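Local coordinates for protein EpsJ (Vibrio vulnificus, PDB 2RET) that probably serves as a minor pseudopilin of the type II secretion system, pairing with the pseudopilin EpsI within the secretion pseudopilus, at residues Ala16-Met28 / Gly113-Leu125. Sequence-based numbering, arbitrary orientation.
Sequences ARLNELQRALVMM and GVVTPLLSDVEEL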
ATOM      1  N   ALA B  16      32.507  22.842 -11.784  1.00 10.95           N
ATOM      2  CA  ALA B  16      32.718  21.383 -11.696  1.00 11.06           C
ATOM      3  C   ALA B  16      32.629  20.833 -10.272  1.00 11.29           C
ATOM      4  O   ALA B  16      32.140  19.719 -10.053  1.00 11.29           O
ATOM      5  CB  ALA B  16      34.056  20.978 -12.330  1.00 10.76           C
ATOM      6  N   ARG B  17      33.101  21.614  -9.309  1.00 11.25           N
ATOM      7  CA  ARG B  17      32.976  21.272  -7.900  1.00 11.52           C
ATOM      8  C   ARG B  17      31.510  21.294  -7.401  1.00 12.33           C
ATOM      9  O   ARG B  17      31.069  20.380  -6.684  1.00 12.46           O
ATOM     10  CB  ARG B  17      33.862  22.210  -7.068  1.00 11.08           C
ATOM     11  CG  ARG B  17      33.670  22.129  -5.583  1.00 10.30           C
ATOM     12  CD  ARG B  17      33.915  20.722  -5.095  1.00 10.11           C
ATOM     13  NE  ARG B  17      34.214  20.658  -3.672  1.00  8.30           N
ATOM     14  CZ  ARG B  17      34.440  19.523  -3.027  1.00  8.04           C
ATOM     15  NH1 ARG B  17      34.380  18.383  -3.672  1.00  9.16           N
ATOM     16  NH2 ARG B  17      34.739  19.528  -1.742  1.00  9.56           N
ATOM     17  N   LEU B  18      30.768  22.339  -7.752  1.00 12.59           N
ATOM     18  CA  LEU B  18      29.358  22.418  -7.375  1.00 13.22           C
ATOM     19  C   LEU B  18      28.531  21.338  -8.038  1.00 12.25           C
ATOM     20  O   LEU B  18      27.576  20.871  -7.454  1.00 12.09           O
ATOM     21  CB  LEU B  18      28.730  23.775  -7.737  1.00 13.97           C
ATOM     22  CG  LEU B  18      28.831  24.935  -6.752  1.00 15.54           C
ATOM     23  CD1 LEU B  18      28.017  26.106  -7.319  1.00 15.77           C
ATOM     24  CD2 LEU B  18      28.383  24.578  -5.336  1.00 14.37           C
ATOM     25  N   ASN B  19      28.868  21.003  -9.277  1.00 12.49           N
ATOM     26  CA  ASN B  19      28.275  19.879 -10.002  1.00 12.55           C
ATOM     27  C   ASN B  19      28.556  18.524  -9.327  1.00 12.97           C
ATOM     28  O   ASN B  19      27.683  17.669  -9.224  1.00 13.34           O
ATOM     29  CB  ASN B  19      28.813  19.823 -11.432  1.00 12.94           C
ATOM     30  CG  ASN B  19      28.192  20.892 -12.374  1.00 14.81           C
ATOM     31  OD1 ASN B  19      27.181  21.538 -12.065  1.00 18.44           O
ATOM     32  ND2 ASN B  19      28.815  21.065 -13.528  1.00 14.86           N
ATOM     33  N   GLU B  20      29.784  18.341  -8.861  1.00 13.23           N
ATOM     34  CA  GLU B  20      30.165  17.177  -8.093  1.00 13.06           C
ATOM     35  C   GLU B  20      29.329  17.030  -6.836  1.00 13.04           C
ATOM     36  O   GLU B  20      28.853  15.928  -6.520  1.00 12.33           O
ATOM     37  CB  GLU B  20      31.643  17.251  -7.735  1.00 12.80           C
ATOM     38  CG  GLU B  20      32.212  15.979  -7.087  1.00 14.26           C
ATOM     39  CD  GLU B  20      33.571  16.216  -6.462  1.00 15.58           C
ATOM     40  OE1 GLU B  20      33.940  17.389  -6.328  1.00 17.90           O
ATOM     41  OE2 GLU B  20      34.271  15.247  -6.102  1.00 16.53           O
ATOM     42  N   LEU B  21      29.169  18.140  -6.125  1.00 13.51           N
ATOM     43  CA  LEU B  21      28.400  18.185  -4.892  1.00 13.74           C
ATOM     44  C   LEU B  21      26.931  17.918  -5.107  1.00 13.67           C
ATOM     45  O   LEU B  21      26.320  17.206  -4.366  1.00 12.86           O
ATOM     46  CB  LEU B  21      28.562  19.555  -4.248  1.00 14.32           C
ATOM     47  CG  LEU B  21      27.916  19.790  -2.887  1.00 15.41           C
ATOM     48  CD1 LEU B  21      28.145  18.576  -1.929  1.00 15.51           C
ATOM     49  CD2 LEU B  21      28.437  21.117  -2.280  1.00 17.36           C
ATOM     50  N   GLN B  22      26.356  18.520  -6.128  1.00 14.45           N
ATOM     51  CA  GLN B  22      24.971  18.220  -6.521  1.00 15.15           C
ATOM     52  C   GLN B  22      24.781  16.716  -6.743  1.00 14.82           C
ATOM     53  O   GLN B  22      23.824  16.144  -6.272  1.00 14.12           O
ATOM     54  CB  GLN B  22      24.631  18.996  -7.803  1.00 15.86           C
ATOM     55  CG  GLN B  22      23.252  19.613  -7.904  1.00 19.56           C
ATOM     56  CD  GLN B  22      23.130  20.557  -9.138  1.00 25.84           C
ATOM     57  OE1 GLN B  22      24.028  21.382  -9.417  1.00 27.60           O
ATOM     58  NE2 GLN B  22      22.011  20.440  -9.871  1.00 28.77           N
ATOM     59  N   ARG B  23      25.701  16.090  -7.481  1.00 15.00           N
ATOM     60  CA  ARG B  23      25.678  14.650  -7.695  1.00 15.30           C
ATOM     61  C   ARG B  23      25.723  13.833  -6.422  1.00 14.64           C
ATOM     62  O   ARG B  23      24.967  12.883  -6.279  1.00 14.15           O
ATOM     63  CB  ARG B  23      26.799  14.195  -8.634  1.00 15.32           C
ATOM     64  CG  ARG B  23      26.452  14.361 -10.073  1.00 18.94           C
ATOM     65  CD  ARG B  23      27.371  13.573 -10.964  1.00 21.73           C
ATOM     66  NE  ARG B  23      28.742  13.956 -10.739  1.00 24.77           N
ATOM     67  CZ  ARG B  23      29.346  14.991 -11.318  1.00 28.17           C
ATOM     68  NH1 ARG B  23      28.716  15.780 -12.195  1.00 30.03           N
ATOM     69  NH2 ARG B  23      30.600  15.242 -11.005  1.00 28.95           N
ATOM     70  N   ALA B  24      26.634  14.192  -5.528  1.00 15.18           N
ATOM     71  CA  ALA B  24      26.748  13.569  -4.207  1.00 15.04           C
ATOM     72  C   ALA B  24      25.443  13.656  -3.422  1.00 14.90           C
ATOM     73  O   ALA B  24      25.026  12.686  -2.834  1.00 14.16           O
ATOM     74  CB  ALA B  24      27.906  14.191  -3.412  1.00 14.38           C
ATOM     75  N   LEU B  25      24.786  14.814  -3.448  1.00 15.40           N
ATOM     76  CA  LEU B  25      23.587  15.046  -2.644  1.00 15.09           C
ATOM     77  C   LEU B  25      22.417  14.246  -3.171  1.00 15.20           C
ATOM     78  O   LEU B  25      21.569  13.793  -2.396  1.00 14.75           O
ATOM     79  CB  LEU B  25      23.213  16.538  -2.623  1.00 15.28           C
ATOM     80  CG  LEU B  25      24.083  17.510  -1.797  1.00 16.70           C
ATOM     81  CD1 LEU B  25      23.600  18.921  -1.973  1.00 16.85           C
ATOM     82  CD2 LEU B  25      24.085  17.143  -0.337  1.00 14.85           C
ATOM     83  N   VAL B  26      22.341  14.118  -4.494  1.00 14.49           N
ATOM     84  CA  VAL B  26      21.304  13.304  -5.121  1.00 14.76           C
ATOM     85  C   VAL B  26      21.425  11.857  -4.683  1.00 15.35           C
ATOM     86  O   VAL B  26      20.453  11.250  -4.291  1.00 15.68           O
ATOM     87  CB  VAL B  26      21.307  13.438  -6.694  1.00 14.85           C
ATOM     88  CG1 VAL B  26      20.449  12.342  -7.387  1.00 12.43           C
ATOM     89  CG2 VAL B  26      20.836  14.805  -7.085  1.00 12.74           C
HETATM   90  N   MSE B  27      22.630  11.316  -4.755  1.00 16.75           N
HETATM   91  CA  MSE B  27      22.932   9.954  -4.290  1.00 17.69           C
HETATM   92  C   MSE B  27      22.595   9.708  -2.819  1.00 16.34           C
HETATM   93  O   MSE B  27      21.991   8.704  -2.465  1.00 15.65           O
HETATM   94  CB  MSE B  27      24.396   9.645  -4.554  1.00 18.40           C
HETATM   95  CG  MSE B  27      24.770   8.199  -4.245  1.00 25.93           C
HETATM   96 SE   MSE B  27      24.064   6.914  -5.565  1.00 45.32          SE
HETATM   97  CE  MSE B  27      25.688   7.030  -6.721  1.00 38.38           C
HETATM   98  N   MSE B  28      22.983  10.633  -1.973  1.00 16.53           N
HETATM   99  CA  MSE B  28      22.685  10.565  -0.536  1.00 18.18           C
HETATM  100  C   MSE B  28      21.223  10.709  -0.215  1.00 17.54           C
HETATM  101  O   MSE B  28      20.735  10.086   0.720  1.00 18.38           O
HETATM  102  CB  MSE B  28      23.427  11.652   0.208  1.00 18.33           C
HETATM  103  CG  MSE B  28      24.914  11.538   0.055  1.00 22.72           C
HETATM  104 SE   MSE B  28      25.846  12.983   0.984  1.00 34.55          SE
HETATM  105  CE  MSE B  28      24.985  12.915   2.740  1.00 26.25           C
ATOM    106  N   GLY B 113      32.004  -4.777  -1.782  1.00 16.66           N
ATOM    107  CA  GLY B 113      30.939  -3.910  -2.267  1.00 15.94           C
ATOM    108  C   GLY B 113      31.373  -3.129  -3.490  1.00 14.75           C
ATOM    109  O   GLY B 113      32.567  -3.100  -3.816  1.00 14.15           O
ATOM    110  N   VAL B 114      30.391  -2.568  -4.193  1.00 13.38           N
ATOM    111  CA  VAL B 114      30.628  -1.660  -5.322  1.00 12.73           C
ATOM    112  C   VAL B 114      30.894  -0.244  -4.770  1.00 12.24           C
ATOM    113  O   VAL B 114      30.032   0.391  -4.169  1.00 12.52           O
ATOM    114  CB  VAL B 114      29.456  -1.704  -6.375  1.00 12.51           C
ATOM    115  CG1 VAL B 114      29.735  -0.804  -7.551  1.00 12.55           C
ATOM    116  CG2 VAL B 114      29.243  -3.139  -6.886  1.00  9.47           C
ATOM    117  N   VAL B 115      32.108   0.230  -4.979  1.00 12.49           N
ATOM    118  CA  VAL B 115      32.562   1.517  -4.457  1.00 12.90           C
ATOM    119  C   VAL B 115      32.393   2.637  -5.465  1.00 14.12           C
ATOM    120  O   VAL B 115      32.840   2.546  -6.590  1.00 12.75           O
ATOM    121  CB  VAL B 115      34.056   1.477  -4.033  1.00 13.13           C
ATOM    122  CG1 VAL B 115      34.461   2.808  -3.328  1.00 10.57           C
ATOM    123  CG2 VAL B 115      34.308   0.271  -3.177  1.00 11.47           C
ATOM    124  N   THR B 116      31.723   3.701  -5.031  1.00 16.34           N
ATOM    125  CA  THR B 116      31.618   4.909  -5.796  1.00 18.46           C
ATOM    126  C   THR B 116      32.337   6.055  -5.088  1.00 19.70           C
ATOM    127  O   THR B 116      31.894   6.483  -4.012  1.00 19.78           O
ATOM    128  CB  THR B 116      30.158   5.278  -5.985  1.00 19.32           C
ATOM    129  OG1 THR B 116      29.515   4.196  -6.648  1.00 20.40           O
ATOM    130  CG2 THR B 116      30.001   6.563  -6.840  1.00 20.97           C
ATOM    131  N   PRO B 117      33.422   6.581  -5.707  1.00 20.41           N
ATOM    132  CA  PRO B 117      33.977   7.886  -5.275  1.00 20.73           C
ATOM    133  C   PRO B 117      32.982   9.009  -5.498  1.00 20.48           C
ATOM    134  O   PRO B 117      32.811   9.465  -6.625  1.00 22.15           O
ATOM    135  CB  PRO B 117      35.208   8.095  -6.162  1.00 20.74           C
ATOM    136  CG  PRO B 117      35.275   6.942  -7.088  1.00 20.95           C
ATOM    137  CD  PRO B 117      34.142   6.005  -6.860  1.00 20.58           C
ATOM    138  N   LEU B 118      32.350   9.473  -4.429  1.00 19.90           N
ATOM    139  CA  LEU B 118      31.260  10.419  -4.553  1.00 19.73           C
ATOM    140  C   LEU B 118      31.693  11.901  -4.452  1.00 18.93           C
ATOM    141  O   LEU B 118      31.146  12.794  -5.142  1.00 18.46           O
ATOM    142  CB  LEU B 118      30.235  10.084  -3.471  1.00 20.13           C
ATOM    143  CG  LEU B 118      28.800  10.504  -3.712  1.00 21.08           C
ATOM    144  CD1 LEU B 118      28.265  10.062  -5.128  1.00 21.07           C
ATOM    145  CD2 LEU B 118      27.967   9.903  -2.618  1.00 22.97           C
ATOM    146  N   LEU B 119      32.654  12.173  -3.579  1.00 17.86           N
ATOM    147  CA  LEU B 119      33.010  13.552  -3.284  1.00 17.41           C
ATOM    148  C   LEU B 119      34.417  13.667  -2.696  1.00 16.23           C
ATOM    149  O   LEU B 119      34.707  13.148  -1.636  1.00 14.76           O
ATOM    150  CB  LEU B 119      31.950  14.139  -2.331  1.00 17.68           C
ATOM    151  CG  LEU B 119      31.782  15.627  -2.108  1.00 17.70           C
ATOM    152  CD1 LEU B 119      31.344  16.328  -3.360  1.00 15.70           C
ATOM    153  CD2 LEU B 119      30.746  15.786  -0.975  1.00 16.68           C
ATOM    154  N   SER B 120      35.268  14.388  -3.416  1.00 15.25           N
ATOM    155  CA  SER B 120      36.635  14.631  -3.020  1.00 15.45           C
ATOM    156  C   SER B 120      36.694  15.767  -2.006  1.00 14.37           C
ATOM    157  O   SER B 120      35.735  16.483  -1.796  1.00 14.23           O
ATOM    158  CB  SER B 120      37.472  14.981  -4.247  1.00 15.40           C
ATOM    159  OG  SER B 120      36.918  16.146  -4.830  1.00 17.17           O
ATOM    160  N   ASP B 121      37.814  15.878  -1.337  1.00 14.60           N
ATOM    161  CA  ASP B 121      38.018  16.903  -0.315  1.00 15.57           C
ATOM    162  C   ASP B 121      36.914  16.962   0.748  1.00 15.24           C
ATOM    163  O   ASP B 121      36.357  18.035   1.042  1.00 15.15           O
ATOM    164  CB  ASP B 121      38.235  18.269  -0.968  1.00 15.86           C
ATOM    165  CG  ASP B 121      39.607  18.398  -1.631  1.00 17.84           C
ATOM    166  OD1 ASP B 121      40.509  17.542  -1.430  1.00 18.09           O
ATOM    167  OD2 ASP B 121      39.779  19.388  -2.357  1.00 21.67           O
ATOM    168  N   VAL B 122      36.629  15.794   1.326  1.00 15.28           N
ATOM    169  CA  VAL B 122      35.710  15.668   2.459  1.00 15.20           C
ATOM    170  C   VAL B 122      36.568  15.219   3.620  1.00 16.15           C
ATOM    171  O   VAL B 122      37.173  14.186   3.558  1.00 16.99           O
ATOM    172  CB  VAL B 122      34.564  14.671   2.169  1.00 14.78           C
ATOM    173  CG1 VAL B 122      33.749  14.380   3.432  1.00 13.18           C
ATOM    174  CG2 VAL B 122      33.645  15.248   1.092  1.00 14.41           C
ATOM    175  N   GLU B 123      36.662  16.014   4.660  1.00 16.88           N
ATOM    176  CA  GLU B 123      37.526  15.671   5.768  1.00 18.17           C
ATOM    177  C   GLU B 123      36.849  14.692   6.731  1.00 18.17           C
ATOM    178  O   GLU B 123      37.485  13.748   7.239  1.00 19.26           O
ATOM    179  CB  GLU B 123      37.945  16.944   6.509  1.00 18.62           C
ATOM    180  CG  GLU B 123      38.927  17.819   5.698  1.00 21.25           C
ATOM    181  CD  GLU B 123      39.051  19.241   6.214  1.00 24.21           C
ATOM    182  OE1 GLU B 123      38.370  19.596   7.202  1.00 26.24           O
ATOM    183  OE2 GLU B 123      39.850  20.005   5.628  1.00 27.10           O
ATOM    184  N   GLU B 124      35.558  14.901   6.958  1.00 17.53           N
ATOM    185  CA  GLU B 124      34.851  14.233   8.040  1.00 17.18           C
ATOM    186  C   GLU B 124      33.457  13.901   7.563  1.00 16.24           C
ATOM    187  O   GLU B 124      32.911  14.571   6.674  1.00 14.91           O
ATOM    188  CB  GLU B 124      34.798  15.124   9.300  1.00 18.28           C
ATOM    189  CG  GLU B 124      34.423  14.358  10.569  1.00 22.47           C
ATOM    190  CD  GLU B 124      34.324  15.231  11.814  1.00 27.65           C
ATOM    191  OE1 GLU B 124      35.174  16.149  11.995  1.00 28.74           O
ATOM    192  OE2 GLU B 124      33.397  14.975  12.631  1.00 31.49           O
ATOM    193  N   LEU B 125      32.971  12.798   8.128  1.00 15.05           N
ATOM    194  CA  LEU B 125      31.622  12.342   8.122  1.00 14.55           C
ATOM    195  C   LEU B 125      31.170  12.259   9.582  1.00 13.56           C
ATOM    196  O   LEU B 125      31.768  11.568  10.354  1.00 12.76           O
ATOM    197  CB  LEU B 125      31.554  10.943   7.465  1.00 14.93           C
ATOM    198  CG  LEU B 125      30.218  10.181   7.552  1.00 15.72           C
ATOM    199  CD1 LEU B 125      29.133  10.942   6.819  1.00 11.14           C
ATOM    200  CD2 LEU B 125      30.330   8.721   7.046  1.00 15.03           C
TER
HETATM  201  O   HOH W   1      29.785  13.306  -7.105  1.00 40.35           O
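L118 and L119 push their side chains against the helix at A24; the axes of helix 16-28 and strand 114-119 approach to 7.5 Å, consistent with the small side chain there. CG of L118 rests 3.8 Å from A24 CB, and L118 CD1 and CD2 both press on CB and CG of selenomethionine M27. L119, with CG anti to its own N (chi1 -163°), carries CD2 to within 3.9 Å of L21 CD1 and sets CD1 against E20 CG and L21 CA. L118 and L119 both sit opposite L97 of strand 96-102 in a classic beta bulge, hydrogen-bonded to it through their backbones. Whereas L21, A24, L118 and L119 are buried and closely packed, R17, E20, S120 and D121 are partly exposed and held mainly by polar bonds. The S120 amide points almost straight (170°) at E20 OE2, 3.0 Å away, meeting it from above the carboxylate plane. NH1 and NH2 of R17 both donate to S120 O from one face of the carbonyl; NH1 also bridges to E20 OE1 at 2.9 Å, while NE pairs with D157. Here the chain leaves the edge strand for strand 122-130, joining the two sheets. The long N-terminal helix, its other flank packed on EpsI, lying across an antiparallel sheet is characteristic of the type IV pilin-like fold of pseudopilins.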